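Local coordinates for SVP1-like protein 2 (Kluyveromyces lactis, PDB 4V16) that binds phosphoinositides through a PROPPIN-family beta-propeller, which probably brings it to membranes, at residues Asp223-Ile228 / Val241-Trp246; Lys276-Ser281 / Pro299-Ala304; Ile17-Phe22 / Ala56-Met61; Gln24-Leu29 / Ile286-Asp291. All blocks are in the same frame, centred on the assembly; numbering follows the deposited sequence.

Contact 1 of 4, residues Asp223-Ile228 / Val241-Trp246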
loop_
_atom_site.group_PDB
_atom_site.type_symbol
_atom_site.label_atom_id
_atom_site.label_comp_id
_atom_site.label_asym_id
_atom_site.label_seq_id
_atom_site.Cartn_x
_atom_site.Cartn_y
_atom_site.Cartn_z
ATOM N N ASP A 223 -18.470 16.480 -0.231
ATOM C CA ASP A 223 -18.709 15.929 1.097
ATOM C C ASP A 223 -17.479 15.187 1.606
ATOM O O ASP A 223 -16.638 14.742 0.824
ATOM C CB ASP A 223 -19.932 15.002 1.091
ATOM C CG ASP A 223 -19.949 14.052 -0.095
ATOM O OD1 ASP A 223 -18.865 13.664 -0.580
ATOM O OD2 ASP A 223 -21.060 13.694 -0.544
ATOM N N ARG A 224 -17.380 15.062 2.925
ATOM C CA ARG A 224 -16.229 14.428 3.552
ATOM C C ARG A 224 -16.386 12.913 3.614
ATOM O O ARG A 224 -17.459 12.396 3.927
ATOM C CB ARG A 224 -16.018 14.993 4.957
ATOM C CG ARG A 224 -15.534 16.432 4.964
ATOM C CD ARG A 224 -15.498 17.004 6.371
ATOM N NE ARG A 224 -16.828 17.060 6.970
ATOM C CZ ARG A 224 -17.095 17.592 8.159
ATOM N NH1 ARG A 224 -16.121 18.121 8.890
ATOM N NH2 ARG A 224 -18.339 17.595 8.618
ATOM N N THR A 225 -15.297 12.215 3.309
ATOM C CA THR A 225 -15.265 10.759 3.320
ATOM C C THR A 225 -13.910 10.276 3.809
ATOM O O THR A 225 -12.918 10.999 3.719
ATOM C CB THR A 225 -15.521 10.170 1.919
ATOM O OG1 THR A 225 -14.585 10.727 0.988
ATOM C CG2 THR A 225 -16.940 10.466 1.451
ATOM N N SER A 226 -13.868 9.055 4.330
ATOM C CA SER A 226 -12.601 8.416 4.649
ATOM C C SER A 226 -12.110 7.662 3.419
ATOM O O SER A 226 -12.871 6.930 2.784
ATOM C CB SER A 226 -12.743 7.471 5.844
ATOM O OG SER A 226 -13.686 6.448 5.579
ATOM N N ILE A 227 -10.840 7.854 3.084
ATOM C CA ILE A 227 -10.255 7.244 1.896
ATOM C C ILE A 227 -9.662 5.877 2.224
ATOM O O ILE A 227 -8.821 5.747 3.113
ATOM C CB ILE A 227 -9.183 8.165 1.291
ATOM C CG1 ILE A 227 -9.861 9.394 0.678
ATOM C CG2 ILE A 227 -8.367 7.440 0.228
ATOM C CD1 ILE A 227 -8.932 10.559 0.448
ATOM N N ILE A 228 -10.104 4.863 1.487
ATOM C CA ILE A 228 -9.743 3.479 1.770
ATOM C C ILE A 228 -8.384 3.111 1.188
ATOM O O ILE A 228 -7.591 2.431 1.843
ATOM C CB ILE A 228 -10.797 2.502 1.214
ATOM C CG1 ILE A 228 -12.202 2.901 1.677
ATOM C CG2 ILE A 228 -10.479 1.072 1.635
ATOM C CD1 ILE A 228 -12.365 2.980 3.180
ATOM N N VAL A 241 -8.199 6.120 -6.737
ATOM C CA VAL A 241 -8.641 6.391 -5.371
ATOM C C VAL A 241 -9.992 5.741 -5.097
ATOM O O VAL A 241 -10.877 5.756 -5.951
ATOM C CB VAL A 241 -8.756 7.909 -5.105
ATOM C CG1 VAL A 241 -9.164 8.178 -3.662
ATOM C CG2 VAL A 241 -7.446 8.613 -5.429
ATOM N N VAL A 242 -10.144 5.181 -3.898
ATOM C CA VAL A 242 -11.416 4.610 -3.460
ATOM C C VAL A 242 -11.784 5.147 -2.078
ATOM O O VAL A 242 -10.972 5.113 -1.152
ATOM C CB VAL A 242 -11.363 3.069 -3.419
ATOM C CG1 VAL A 242 -12.661 2.498 -2.865
ATOM C CG2 VAL A 242 -11.092 2.505 -4.810
ATOM N N SER A 243 -13.014 5.636 -1.949
ATOM C CA SER A 243 -13.503 6.198 -0.693
ATOM C C SER A 243 -14.450 5.230 0.004
ATOM O O SER A 243 -14.823 4.203 -0.563
ATOM C CB SER A 243 -14.218 7.523 -0.948
ATOM O OG SER A 243 -15.292 7.344 -1.855
ATOM N N ASP A 244 -14.845 5.562 1.230
ATOM C CA ASP A 244 -15.808 4.743 1.958
ATOM C C ASP A 244 -17.212 4.949 1.384
ATOM O O ASP A 244 -18.155 4.261 1.770
ATOM C CB ASP A 244 -15.773 5.058 3.459
ATOM C CG ASP A 244 -16.241 6.467 3.784
ATOM O OD1 ASP A 244 -16.433 7.274 2.853
ATOM O OD2 ASP A 244 -16.405 6.770 4.985
ATOM N N LYS A 245 -17.340 5.910 0.470
ATOM C CA LYS A 245 -18.524 6.017 -0.383
ATOM C C LYS A 245 -18.558 4.852 -1.367
ATOM O O LYS A 245 -19.589 4.570 -1.974
ATOM C CB LYS A 245 -18.527 7.335 -1.158
ATOM C CG LYS A 245 -19.421 8.424 -0.601
ATOM C CD LYS A 245 -19.717 9.445 -1.690
ATOM C CE LYS A 245 -20.316 10.724 -1.139
ATOM N NZ LYS A 245 -20.631 11.684 -2.236
ATOM N N TRP A 246 -17.407 4.201 -1.526
ATOM C CA TRP A 246 -17.243 3.068 -2.432
ATOM C C TRP A 246 -17.433 3.508 -3.875
ATOM O O TRP A 246 -18.136 2.871 -4.660
ATOM C CB TRP A 246 -18.196 1.935 -2.057
ATOM C CG TRP A 246 -18.000 1.533 -0.642
ATOM C CD1 TRP A 246 -18.913 1.589 0.366
ATOM C CD2 TRP A 246 -16.789 1.042 -0.062
ATOM N NE1 TRP A 246 -18.350 1.150 1.539
ATOM C CE2 TRP A 246 -17.043 0.808 1.302
ATOM C CE3 TRP A 246 -15.512 0.770 -0.565
ATOM C CZ2 TRP A 246 -16.072 0.314 2.168
ATOM C CZ3 TRP A 246 -14.549 0.280 0.297
ATOM C CH2 TRP A 246 -14.834 0.058 1.649
#
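Asp223 and Lys245 meet in a salt bridge, NZ of Lys245 lying 2.7 Å from OD2 of Asp223 on the syn side of the carboxylate. The other oxygen of Asp223 is paired with Arg220, so this small acid holds two cations. Lysine suits the place because its chain, extended beyond CG, spans from the turn to the aspartate.

Asp244 grips Ser226 through backbone and side chain. The backbone N of Asp244 gives a hydrogen bond to Ser226 O (2.9 Å), while its carboxylate OD2 receives a weak bond from Ser226 OG (2.8 Å) and a longer, weak one from Ser226 N (3.5 Å). With CG of Asp244 between backbone N and carbonyl carbon (chi1 66°), the carboxylate turns back over Ser226. Without the carboxylate, as with an alanine here, the hydroxyl and backbone N of Ser226 would probably lose their acidic partner, although the backbone bond could remain. Further along, Ile228 N bonds to Val242 O at 2.8 Å.

Outward of these bonds the packing is mainly apolar. Thr225 sets its CG2 against the Lys245 chain, and branched Ile227 touches Val241 CG1 through CG2 (4.0 Å). Ile228 lays CG1 against CZ3 of Trp246 (3.8 Å); the indole itself lies over the carbonyl oxygens of Ser243 and Asp244.

Ile227 and Ser243 form an antiparallel non-hydrogen-bonded pair, after which a type I turn runs from Ser243 to Trp246. This is the open end of the hairpin, where strand 227-232 starts and strand 238-243 finishes, the inner half of a four-stranded propeller blade within WD repeat 2.

Contact 2 of 4, residues Lys276-Ser281 / Pro299-Ala304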
loop_
_atom_site.group_PDB
_atom_site.type_symbol
_atom_site.label_atom_id
_atom_site.label_comp_id
_atom_site.label_asym_id
_atom_site.label_seq_id
_atom_site.Cartn_x
_atom_site.Cartn_y
_atom_site.Cartn_z
ATOM N N LYS A 276 -19.333 -2.250 -6.616
ATOM C CA LYS A 276 -20.330 -3.188 -6.116
ATOM C C LYS A 276 -19.904 -3.740 -4.759
ATOM O O LYS A 276 -19.039 -4.615 -4.681
ATOM C CB LYS A 276 -20.538 -4.329 -7.112
ATOM C CG LYS A 276 -20.819 -3.862 -8.529
ATOM C CD LYS A 276 -21.328 -4.999 -9.399
ATOM C CE LYS A 276 -21.610 -4.529 -10.815
ATOM N NZ LYS A 276 -22.349 -5.548 -11.608
ATOM N N VAL A 277 -20.515 -3.221 -3.698
ATOM C CA VAL A 277 -20.177 -3.615 -2.334
ATOM C C VAL A 277 -21.383 -4.179 -1.590
ATOM O O VAL A 277 -22.518 -3.753 -1.809
ATOM C CB VAL A 277 -19.615 -2.426 -1.527
ATOM C CG1 VAL A 277 -18.312 -1.940 -2.138
ATOM C CG2 VAL A 277 -20.632 -1.290 -1.453
ATOM N N SER A 278 -21.122 -5.143 -0.713
ATOM C CA SER A 278 -22.137 -5.662 0.192
ATOM C C SER A 278 -21.989 -4.958 1.534
ATOM O O SER A 278 -21.182 -4.036 1.668
ATOM C CB SER A 278 -22.005 -7.177 0.357
ATOM O OG SER A 278 -20.916 -7.507 1.198
ATOM N N LYS A 279 -22.757 -5.395 2.526
ATOM C CA LYS A 279 -22.736 -4.759 3.840
ATOM C C LYS A 279 -21.448 -5.076 4.599
ATOM O O LYS A 279 -20.901 -4.218 5.292
ATOM C CB LYS A 279 -23.946 -5.195 4.652
ATOM N N GLY A 280 -20.964 -6.305 4.457
ATOM C CA GLY A 280 -19.800 -6.757 5.199
ATOM C C GLY A 280 -18.496 -6.107 4.772
ATOM O O GLY A 280 -17.511 -6.146 5.510
ATOM N N SER A 281 -18.484 -5.513 3.582
ATOM C CA SER A 281 -17.273 -4.902 3.045
ATOM C C SER A 281 -16.992 -3.549 3.693
ATOM O O SER A 281 -17.881 -2.703 3.795
ATOM C CB SER A 281 -17.387 -4.736 1.528
ATOM O OG SER A 281 -17.408 -5.993 0.871
ATOM N N PRO A 299 -11.159 -8.242 0.725
ATOM C CA PRO A 299 -10.734 -9.279 1.677
ATOM C C PRO A 299 -11.876 -10.123 2.244
ATOM O O PRO A 299 -11.799 -11.351 2.191
ATOM C CB PRO A 299 -10.056 -8.477 2.794
ATOM C CG PRO A 299 -10.614 -7.106 2.687
ATOM C CD PRO A 299 -10.882 -6.885 1.231
ATOM N N ASN A 300 -12.910 -9.482 2.781
ATOM C CA ASN A 300 -13.991 -10.211 3.439
ATOM C C ASN A 300 -14.766 -11.116 2.481
ATOM O O ASN A 300 -15.127 -12.239 2.837
ATOM C CB ASN A 300 -14.951 -9.233 4.121
ATOM C CG ASN A 300 -14.335 -8.564 5.341
ATOM O OD1 ASN A 300 -13.446 -9.118 5.990
ATOM N ND2 ASN A 300 -14.813 -7.367 5.663
ATOM N N ARG A 301 -15.011 -10.633 1.267
ATOM C CA ARG A 301 -15.742 -11.411 0.269
ATOM C C ARG A 301 -14.821 -12.362 -0.489
ATOM O O ARG A 301 -15.292 -13.193 -1.267
ATOM C CB ARG A 301 -16.443 -10.483 -0.725
ATOM C CG ARG A 301 -17.331 -9.438 -0.075
ATOM C CD ARG A 301 -18.798 -9.652 -0.406
ATOM N NE ARG A 301 -19.115 -9.338 -1.797
ATOM C CZ ARG A 301 -19.139 -8.107 -2.301
ATOM N NH1 ARG A 301 -18.847 -7.060 -1.539
ATOM N NH2 ARG A 301 -19.445 -7.921 -3.579
ATOM N N ARG A 302 -13.516 -12.238 -0.252
ATOM C CA ARG A 302 -12.511 -12.996 -0.996
ATOM C C ARG A 302 -12.766 -12.860 -2.493
ATOM O O ARG A 302 -13.055 -13.841 -3.178
ATOM C CB ARG A 302 -12.520 -14.470 -0.584
ATOM C CG ARG A 302 -12.219 -14.713 0.890
ATOM C CD ARG A 302 -12.055 -16.199 1.179
ATOM N NE ARG A 302 -10.860 -16.752 0.536
ATOM C CZ ARG A 302 -9.691 -16.957 1.140
ATOM N NH1 ARG A 302 -9.526 -16.667 2.427
ATOM N NH2 ARG A 302 -8.674 -17.464 0.455
ATOM N N LEU A 303 -12.649 -11.634 -2.992
ATOM C CA LEU A 303 -13.084 -11.307 -4.343
ATOM C C LEU A 303 -12.138 -10.309 -5.005
ATOM O O LEU A 303 -11.549 -9.460 -4.332
ATOM C CB LEU A 303 -14.505 -10.740 -4.296
ATOM C CG LEU A 303 -15.533 -11.201 -5.329
ATOM C CD1 LEU A 303 -15.658 -12.717 -5.380
ATOM C CD2 LEU A 303 -16.878 -10.578 -4.993
ATOM N N ALA A 304 -11.999 -10.419 -6.325
ATOM C CA ALA A 304 -11.134 -9.529 -7.093
ATOM C C ALA A 304 -11.850 -8.998 -8.336
ATOM O O ALA A 304 -12.211 -9.764 -9.232
ATOM C CB ALA A 304 -9.859 -10.250 -7.489
HETATM O O HOH W 1 -14.632 -7.265 1.378
#
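Ser281 and Asn300 bring the two backbones closest, their CA atoms 6.3 Å apart, with no strand pairing between the loop 276-281 and segment 299-304. Side chains therefore do the joining. Asn300 reaches across with its amide: ND2 donates to Gly280 O at 3.0 Å, meeting the oxygen from above the carbonyl plane and at a bent N-H angle of 135°. The short asparagine chain is long enough to put an N-H donor at the carbonyl, and the acceptor belongs to the backbone of Gly280.

The setting is the seventh blade of the propeller. Loop 276-281 leads in from the outermost strand of the sixth blade, whereas 299-304 links strands 293-298 and 303-312, where Arg302 and Leu303 both face Trp298 in a G1 beta bulge.

Arg301 supplies the largest share of the contact. Its chain is bent at chi2 and chi3 (-114° and -71°), which folds the guanidinium back against the loop. NH1 gives a weak hydrogen bond to Ser281 OG (3.0 Å), Ser278 CB lies over one face of the group, and Lys276 O sits in its plane at the edge, 3.5 Å from NH2. That carbonyl also receives a weak bond from Arg325, whose guanidinium is near that of Arg301. A water 3.1 Å from Ser281 OG also accepts a weak bond from Arg301 N.

Contact 3 of 4, residues Ile17-Phe22 / Ala56-Met61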
loop_
_atom_site.group_PDB
_atom_site.type_symbol
_atom_site.label_atom_id
_atom_site.label_comp_id
_atom_site.label_asym_id
_atom_site.label_seq_id
_atom_site.Cartn_x
_atom_site.Cartn_y
_atom_site.Cartn_z
ATOM N N ILE A 17 -9.662 -14.093 5.633
ATOM C CA ILE A 17 -8.402 -13.413 5.365
ATOM C C ILE A 17 -8.003 -12.566 6.570
ATOM O O ILE A 17 -8.717 -11.642 6.960
ATOM C CB ILE A 17 -8.491 -12.533 4.100
ATOM C CG1 ILE A 17 -8.456 -13.424 2.853
ATOM C CG2 ILE A 17 -7.342 -11.519 4.056
ATOM C CD1 ILE A 17 -8.625 -12.687 1.531
ATOM N N VAL A 18 -6.855 -12.898 7.154
ATOM C CA VAL A 18 -6.326 -12.173 8.302
ATOM C C VAL A 18 -5.648 -10.885 7.848
ATOM O O VAL A 18 -5.927 -9.805 8.370
ATOM C CB VAL A 18 -5.321 -13.037 9.091
ATOM C CG1 VAL A 18 -4.650 -12.227 10.199
ATOM C CG2 VAL A 18 -6.017 -14.266 9.668
ATOM N N ASP A 19 -4.746 -11.013 6.881
ATOM C CA ASP A 19 -4.098 -9.858 6.278
ATOM C C ASP A 19 -3.831 -10.130 4.803
ATOM O O ASP A 19 -3.757 -11.282 4.377
ATOM C CB ASP A 19 -2.791 -9.521 7.000
ATOM C CG ASP A 19 -2.237 -8.159 6.604
ATOM O OD1 ASP A 19 -3.027 -7.195 6.507
ATOM O OD2 ASP A 19 -1.011 -8.052 6.384
ATOM N N TYR A 20 -3.692 -9.059 4.030
ATOM C CA TYR A 20 -3.413 -9.169 2.605
ATOM C C TYR A 20 -2.645 -7.941 2.138
ATOM O O TYR A 20 -2.804 -6.856 2.695
ATOM C CB TYR A 20 -4.711 -9.326 1.807
ATOM C CG TYR A 20 -5.606 -8.106 1.839
ATOM C CD1 TYR A 20 -6.200 -7.687 3.023
ATOM C CD2 TYR A 20 -5.865 -7.380 0.685
ATOM C CE1 TYR A 20 -7.017 -6.577 3.059
ATOM C CE2 TYR A 20 -6.686 -6.266 0.710
ATOM C CZ TYR A 20 -7.259 -5.870 1.902
ATOM O OH TYR A 20 -8.077 -4.764 1.941
ATOM N N GLU A 21 -1.808 -8.115 1.121
ATOM C CA GLU A 21 -1.019 -7.011 0.590
ATOM C C GLU A 21 -0.414 -7.376 -0.763
ATOM O O GLU A 21 -0.159 -8.547 -1.040
ATOM C CB GLU A 21 0.086 -6.626 1.580
ATOM C CG GLU A 21 0.871 -5.379 1.203
ATOM C CD GLU A 21 -0.005 -4.146 1.084
ATOM O OE1 GLU A 21 -0.228 -3.472 2.115
ATOM O OE2 GLU A 21 -0.468 -3.850 -0.041
ATOM N N PHE A 22 -0.197 -6.372 -1.607
ATOM C CA PHE A 22 0.459 -6.583 -2.891
ATOM C C PHE A 22 1.973 -6.461 -2.746
ATOM O O PHE A 22 2.469 -5.968 -1.736
ATOM C CB PHE A 22 -0.034 -5.574 -3.934
ATOM C CG PHE A 22 -1.512 -5.638 -4.193
ATOM C CD1 PHE A 22 -2.067 -6.716 -4.859
ATOM C CD2 PHE A 22 -2.343 -4.609 -3.784
ATOM C CE1 PHE A 22 -3.425 -6.772 -5.101
ATOM C CE2 PHE A 22 -3.701 -4.659 -4.025
ATOM C CZ PHE A 22 -4.242 -5.741 -4.684
ATOM N N ALA A 56 0.107 -16.752 11.763
ATOM C CA ALA A 56 0.707 -15.782 10.846
ATOM C C ALA A 56 -0.157 -14.517 10.776
ATOM O O ALA A 56 -1.303 -14.567 10.328
ATOM C CB ALA A 56 0.889 -16.398 9.448
ATOM N N GLY A 57 0.398 -13.392 11.225
ATOM C CA GLY A 57 -0.327 -12.131 11.281
ATOM C C GLY A 57 -0.167 -11.333 10.001
ATOM O O GLY A 57 -0.515 -11.812 8.921
ATOM N N THR A 58 0.361 -10.117 10.118
ATOM C CA THR A 58 0.616 -9.287 8.945
ATOM C C THR A 58 1.732 -9.939 8.131
ATOM O O THR A 58 2.699 -10.452 8.699
ATOM C CB THR A 58 1.026 -7.841 9.312
ATOM O OG1 THR A 58 2.421 -7.810 9.638
ATOM C CG2 THR A 58 0.202 -7.293 10.489
ATOM N N ILE A 59 1.604 -9.913 6.807
ATOM C CA ILE A 59 2.535 -10.620 5.938
ATOM C C ILE A 59 2.874 -9.782 4.712
ATOM O O ILE A 59 1.999 -9.155 4.111
ATOM C CB ILE A 59 1.962 -11.984 5.498
ATOM C CG1 ILE A 59 2.999 -12.755 4.683
ATOM C CG2 ILE A 59 0.665 -11.799 4.715
ATOM C CD1 ILE A 59 2.681 -14.219 4.538
ATOM N N ARG A 60 4.155 -9.771 4.359
ATOM C CA ARG A 60 4.642 -9.002 3.226
ATOM C C ARG A 60 5.518 -9.868 2.339
ATOM O O ARG A 60 5.922 -10.966 2.725
ATOM C CB ARG A 60 5.424 -7.777 3.699
ATOM C CG ARG A 60 4.591 -6.747 4.437
ATOM C CD ARG A 60 3.594 -6.070 3.515
ATOM N NE ARG A 60 2.803 -5.068 4.222
ATOM C CZ ARG A 60 1.691 -5.329 4.903
ATOM N NH1 ARG A 60 1.222 -6.568 4.979
ATOM N NH2 ARG A 60 1.045 -4.345 5.512
ATOM N N MET A 61 5.821 -9.350 1.155
ATOM C CA MET A 61 6.511 -10.107 0.124
ATOM C C MET A 61 7.533 -9.217 -0.574
ATOM O O MET A 61 7.277 -8.033 -0.804
ATOM C CB MET A 61 5.494 -10.655 -0.875
ATOM C CG MET A 61 6.067 -11.502 -1.985
ATOM S SD MET A 61 4.767 -12.003 -3.132
ATOM C CE MET A 61 5.681 -13.087 -4.227
#
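Asp19 and Arg60 tie together the innermost strands of the first two propeller blades. Strands 19-22 and 59-61 run the same way, their axes 6.7 Å apart at closest approach and inclined by 18°, but they share no backbone ladder. Side chains fill the wedge between them instead.

The hydrogen bonds centre on one oxygen. Asp19 OD2 takes Ile59 N on its anti lone pair (3.2 Å) and Arg60 NH1 on its syn lone pair (3.0 Å). Aspartate suits the place because its short carboxylate can accept from both; with CG anti to the backbone N (chi1 -168°), it is directed across to the other strand just past the corner at Thr58, where Ile59 presents its N-H.

The charges form a network. The Asp19-Arg60 bond is also a salt bridge, with OD2 in the guanidinium plane. Glu21 joins from another direction: OE1 is 3.7 Å from Arg60 NH2, a long pair that lies well out of that plane, so between those two charged atoms there is attraction without an N-H pointing at the oxygen. Its stronger partner is Lys285, while OE2 accepts Phe22 N. Lys285 and Arg60 together probably offset the charges of the two acids.

The packing is the remaining kind. Glu21 lays its methylenes over a face of the guanidinium, CG 3.5 Å above the plane, so the stem of the acid serves as a platform while its tip is shared with Lys285. Val18 CG1 approaches the carbonyl oxygens of Ala56 and Gly57. Arg60 is itself held down on its own strand, for NH1 also donates to Ile59 O at 2.8 Å.

Contact 4 of 4, residues Gln24-Leu29 / Ile286-Asp291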
loop_
_atom_site.group_PDB
_atom_site.type_symbol
_atom_site.label_atom_id
_atom_site.label_comp_id
_atom_site.label_asym_id
_atom_site.label_seq_id
_atom_site.Cartn_x
_atom_site.Cartn_y
_atom_site.Cartn_z
ATOM N N GLN A 24 5.646 -4.932 -4.618
ATOM C CA GLN A 24 6.010 -3.568 -4.988
ATOM C C GLN A 24 5.482 -3.166 -6.369
ATOM O O GLN A 24 5.078 -2.020 -6.568
ATOM C CB GLN A 24 7.531 -3.402 -4.938
ATOM C CG GLN A 24 8.114 -3.405 -3.522
ATOM C CD GLN A 24 7.965 -4.747 -2.816
ATOM O OE1 GLN A 24 7.881 -5.794 -3.461
ATOM N NE2 GLN A 24 7.920 -4.719 -1.486
ATOM N N ASP A 25 5.483 -4.104 -7.313
ATOM C CA ASP A 25 4.977 -3.839 -8.662
ATOM C C ASP A 25 3.511 -4.256 -8.797
ATOM O O ASP A 25 2.880 -4.005 -9.825
ATOM C CB ASP A 25 5.826 -4.564 -9.711
ATOM C CG ASP A 25 5.593 -6.065 -9.723
ATOM O OD1 ASP A 25 5.265 -6.635 -8.659
ATOM O OD2 ASP A 25 5.741 -6.679 -10.803
ATOM N N GLN A 26 2.985 -4.899 -7.756
ATOM C CA GLN A 26 1.575 -5.286 -7.680
ATOM C C GLN A 26 1.205 -6.394 -8.660
ATOM O O GLN A 26 0.057 -6.489 -9.094
ATOM C CB GLN A 26 0.674 -4.077 -7.924
ATOM C CG GLN A 26 1.102 -2.842 -7.170
ATOM C CD GLN A 26 0.050 -1.769 -7.205
ATOM O OE1 GLN A 26 -0.575 -1.474 -6.191
ATOM N NE2 GLN A 26 -0.162 -1.186 -8.378
ATOM N N SER A 27 2.176 -7.235 -8.999
ATOM C CA SER A 27 1.921 -8.391 -9.848
ATOM C C SER A 27 1.512 -9.594 -9.004
ATOM O O SER A 27 1.002 -10.583 -9.532
ATOM C CB SER A 27 3.157 -8.730 -10.682
ATOM O OG SER A 27 4.272 -8.997 -9.851
ATOM N N CYS A 28 1.733 -9.497 -7.695
ATOM C CA CYS A 28 1.415 -10.582 -6.771
ATOM C C CYS A 28 0.561 -10.105 -5.603
ATOM O O CYS A 28 0.650 -8.950 -5.185
ATOM C CB CYS A 28 2.696 -11.224 -6.232
ATOM S SG CYS A 28 3.592 -12.238 -7.434
ATOM N N LEU A 29 -0.268 -11.011 -5.093
ATOM C CA LEU A 29 -1.060 -10.778 -3.892
ATOM C C LEU A 29 -0.754 -11.872 -2.881
ATOM O O LEU A 29 -0.937 -13.055 -3.168
ATOM C CB LEU A 29 -2.557 -10.758 -4.212
ATOM C CG LEU A 29 -3.517 -10.713 -3.016
ATOM C CD1 LEU A 29 -3.428 -9.380 -2.289
ATOM C CD2 LEU A 29 -4.941 -10.984 -3.467
ATOM N N ILE A 286 -6.205 -1.423 -4.042
ATOM C CA ILE A 286 -6.140 -1.234 -5.483
ATOM C C ILE A 286 -4.821 -1.767 -6.037
ATOM O O ILE A 286 -3.788 -1.703 -5.370
ATOM C CB ILE A 286 -6.271 0.256 -5.867
ATOM C CG1 ILE A 286 -7.447 0.916 -5.139
ATOM C CG2 ILE A 286 -6.442 0.404 -7.371
ATOM C CD1 ILE A 286 -7.363 2.423 -5.114
ATOM N N ALA A 287 -4.861 -2.287 -7.260
ATOM C CA ALA A 287 -3.654 -2.720 -7.953
ATOM C C ALA A 287 -3.779 -2.486 -9.451
ATOM O O ALA A 287 -4.719 -2.961 -10.087
ATOM C CB ALA A 287 -3.376 -4.182 -7.675
ATOM N N TRP A 288 -2.828 -1.743 -10.006
ATOM C CA TRP A 288 -2.743 -1.563 -11.448
ATOM C C TRP A 288 -2.066 -2.767 -12.092
ATOM O O TRP A 288 -0.934 -3.105 -11.751
ATOM C CB TRP A 288 -1.971 -0.293 -11.793
ATOM C CG TRP A 288 -2.677 0.975 -11.439
ATOM C CD1 TRP A 288 -2.713 1.582 -10.219
ATOM C CD2 TRP A 288 -3.441 1.803 -12.323
ATOM N NE1 TRP A 288 -3.455 2.736 -10.286
ATOM C CE2 TRP A 288 -3.913 2.895 -11.567
ATOM C CE3 TRP A 288 -3.771 1.727 -13.679
ATOM C CZ2 TRP A 288 -4.700 3.903 -12.123
ATOM C CZ3 TRP A 288 -4.551 2.727 -14.229
ATOM C CH2 TRP A 288 -5.008 3.801 -13.452
ATOM N N ILE A 289 -2.761 -3.410 -13.023
ATOM C CA ILE A 289 -2.200 -4.547 -13.750
ATOM C C ILE A 289 -1.586 -4.083 -15.067
ATOM O O ILE A 289 -0.883 -4.839 -15.735
ATOM C CB ILE A 289 -3.262 -5.627 -14.026
ATOM C CG1 ILE A 289 -4.448 -5.039 -14.798
ATOM C CG2 ILE A 289 -3.727 -6.234 -12.712
ATOM C CD1 ILE A 289 -5.449 -6.070 -15.258
ATOM N N SER A 290 -1.866 -2.837 -15.432
ATOM C CA SER A 290 -1.267 -2.214 -16.606
ATOM C C SER A 290 -1.456 -0.709 -16.509
ATOM O O SER A 290 -1.858 -0.197 -15.466
ATOM C CB SER A 290 -1.888 -2.752 -17.894
ATOM O OG SER A 290 -3.240 -2.345 -18.014
ATOM N N ASP A 291 -1.167 -0.000 -17.595
ATOM C CA ASP A 291 -1.387 1.441 -17.635
ATOM C C ASP A 291 -2.865 1.763 -17.827
ATOM O O ASP A 291 -3.265 2.925 -17.732
ATOM C CB ASP A 291 -0.566 2.082 -18.756
ATOM C CG ASP A 291 0.906 2.232 -18.398
ATOM O OD1 ASP A 291 1.211 2.605 -17.243
ATOM O OD2 ASP A 291 1.758 1.979 -19.278
#
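Gln26 brings its amide end to the edge of the Trp288 indole, near the ring plane, while Leu294, Lys238 and Ala240 touch the tryptophan from elsewhere in the blades. The ring nitrogen of Trp288 bonds to Arg231 O. This is where the propeller closes: the turn between strands 19-22 and 28-32 of the first blade meets strand 285-288, the innermost of the last.

The glutamine chain is extended beyond CG (chi2 -168°) and so spans to the backbone of the opposing strand, where its amide carbon CD lies 3.9 Å from Ala287 CA. Ala287, small enough to admit the turn, sets its methyl against Gln26 CB at 4.1 Å. Cutting the Gln26 side chain back to that of an alanine is likely to keep that methyl contact but leave the backbone from Ile286 to Trp288 without the amide group beside it, opening a gap at the edge of the indole.

Asp25 heads an Asx turn, its OD1 accepting from Ser27 N at 3.2 Å; Ser27 OG also donates to Asp25 OD1, at 2.8 Å.

In the fold
The four contacts follow the ring of the propeller across its closure. Contacts 1 and 2, with centres 16 Å apart, touch where Trp246 CG meets Val277 CG1 at 3.8 Å, carrying packing from the sixth blade to the loop entering the seventh. Contact 1 also reaches contact 4, Val242 CG2 lying 3.7 Å from Ile286 CD1. Contacts 3 and 4, 16 Å apart between centres, share the first blade: Phe22 of strand 19-22 packs on Ala287, and strand 28-32 is the neighbour of strand 19-22 in the same sheet. Contact 2 meets contact 3 where Pro299 packs on Tyr20. Contacts 1 and 3, about 23 Å apart between centres, do not touch.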